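Local coordinates for protein benzoylformate decarboxylase (PDB 4Q9D) that is a thiamine pyrophosphate-type enzyme of three domains that holds a magnesium ion in its C-terminal cofactor-binding domain, at residues Val375-Thr379 with Ile405-Val409. Numbering follows the deposited sequence.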
loop_
_atom_site.group_PDB
_atom_site.type_symbol
_atom_site.label_atom_id
_atom_site.label_comp_id
_atom_site.label_asym_id
_atom_site.label_seq_id
_atom_site.Cartn_x
_atom_site.Cartn_y
_atom_site.Cartn_z
ATOM N N VAL B 375 -20.114 8.124 28.996
ATOM C CA VAL B 375 -19.125 8.280 27.915
ATOM C C VAL B 375 -18.058 9.258 28.398
ATOM O O VAL B 375 -18.391 10.333 28.889
ATOM C CB VAL B 375 -19.763 8.812 26.605
ATOM C CG1 VAL B 375 -18.685 9.071 25.557
ATOM C CG2 VAL B 375 -20.775 7.817 26.075
ATOM N N MET B 376 -16.781 8.896 28.264
ATOM C CA MET B 376 -15.713 9.698 28.864
ATOM C C MET B 376 -14.776 10.241 27.801
ATOM O O MET B 376 -14.264 9.485 26.981
ATOM C CB MET B 376 -14.870 8.832 29.824
ATOM C CG MET B 376 -13.605 9.560 30.355
ATOM S SD MET B 376 -14.072 10.951 31.453
ATOM C CE MET B 376 -12.564 11.110 32.431
ATOM N N GLU B 377 -14.534 11.547 27.846
ATOM C CA GLU B 377 -13.578 12.198 26.961
ATOM C C GLU B 377 -13.035 13.443 27.652
ATOM O O GLU B 377 -13.342 14.567 27.256
ATOM C CB GLU B 377 -14.240 12.574 25.635
ATOM C CG GLU B 377 -13.259 12.927 24.529
ATOM C CD GLU B 377 -13.807 12.632 23.147
ATOM O OE1 GLU B 377 -14.168 13.591 22.432
ATOM O OE2 GLU B 377 -13.878 11.442 22.775
ATOM N N SER B 378 -12.277 13.239 28.721
ATOM C CA SER B 378 -11.736 14.341 29.505
ATOM C C SER B 378 -10.520 13.814 30.239
ATOM O O SER B 378 -10.613 13.368 31.382
ATOM C CB SER B 378 -12.775 14.858 30.499
ATOM O OG SER B 378 -12.251 15.917 31.281
ATOM N N THR B 379 -9.380 13.853 29.563
ATOM C CA THR B 379 -8.188 13.154 30.044
ATOM C C THR B 379 -7.638 13.751 31.340
ATOM O O THR B 379 -7.130 13.021 32.194
ATOM C CB THR B 379 -7.085 13.152 28.989
ATOM O OG1 THR B 379 -6.935 14.481 28.493
ATOM C CG2 THR B 379 -7.461 12.222 27.826
ATOM N N ILE B 405 -9.319 12.133 20.338
ATOM C CA ILE B 405 -10.517 12.814 20.832
ATOM C C ILE B 405 -11.437 13.286 19.691
ATOM O O ILE B 405 -11.107 13.138 18.507
ATOM C CB ILE B 405 -10.171 13.961 21.827
ATOM C CG1 ILE B 405 -9.274 14.996 21.156
ATOM C CG2 ILE B 405 -9.439 13.383 23.026
ATOM C CD1 ILE B 405 -8.789 16.110 22.099
ATOM N N GLY B 406 -12.598 13.825 20.059
ATOM C CA GLY B 406 -13.675 13.990 19.102
ATOM C C GLY B 406 -14.443 12.698 18.869
ATOM O O GLY B 406 -15.246 12.605 17.932
ATOM N N TRP B 407 -14.206 11.686 19.699
ATOM C CA TRP B 407 -14.955 10.428 19.554
ATOM C C TRP B 407 -16.216 10.412 20.434
ATOM O O TRP B 407 -17.295 9.983 20.012
ATOM C CB TRP B 407 -14.062 9.207 19.891
ATOM C CG TRP B 407 -14.758 7.892 19.675
ATOM C CD1 TRP B 407 -14.858 7.208 18.487
ATOM C CD2 TRP B 407 -15.474 7.105 20.653
ATOM N NE1 TRP B 407 -15.574 6.047 18.669
ATOM C CE2 TRP B 407 -15.969 5.955 19.983
ATOM C CE3 TRP B 407 -15.733 7.251 22.033
ATOM C CZ2 TRP B 407 -16.711 4.946 20.644
ATOM C CZ3 TRP B 407 -16.476 6.263 22.692
ATOM C CH2 TRP B 407 -16.959 5.123 21.996
ATOM N N GLY B 408 -16.080 10.864 21.678
ATOM C CA GLY B 408 -17.130 10.616 22.666
ATOM C C GLY B 408 -18.453 11.301 22.378
ATOM O O GLY B 408 -19.529 10.765 22.674
ATOM N N VAL B 409 -18.389 12.488 21.790
ATOM C CA VAL B 409 -19.616 13.221 21.505
ATOM C C VAL B 409 -20.473 12.483 20.452
ATOM O O VAL B 409 -21.628 12.176 20.685
ATOM C CB VAL B 409 -19.329 14.710 21.081
ATOM C CG1 VAL B 409 -20.602 15.390 20.561
ATOM C CG2 VAL B 409 -18.771 15.519 22.263
#
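A chi1 of -165° swings CG of E377 opposite its own amide nitrogen, and the chain runs on extended, reaching from the end of strand 373-377 across to three successive backbone N-H groups of G406, W407 and G408. E377 OE1 accepts from G406 N at 2.9 Å. E377 OE2 takes G408 N at 2.5 Å, unusually short in the model, and, weakly, W407 N at 3.1 Å. The two glycine donors approach from opposite sides of the carboxylate plane, G406 N 56° out of it at OE1 and G408 N 41° at OE2, with W407 N on the G406 side. Two bonds and a weaker third from W407 limit the rotation of this buried carboxylate. The fold here is the parallel sheet of the C-terminal thiamine pyrophosphate-binding domain, where strand 373-377 pairs with strands 397-399 and 428-433; the chain passes through strand 397-399 before entering helix 408-421. The backbone of G406 has a shape in which a side chain would press on the preceding carbonyl O, so glycine suits it. At G408 the bare CA lets the strand come close: V375 CG1 packs 3.6 Å from G408 CA. I405 CG2 lies 4.1 Å from E377 CG, the two side chains crossing at a slant, while S436 touches both of them. W407 turns its indole elsewhere, NE1 bonding to D58.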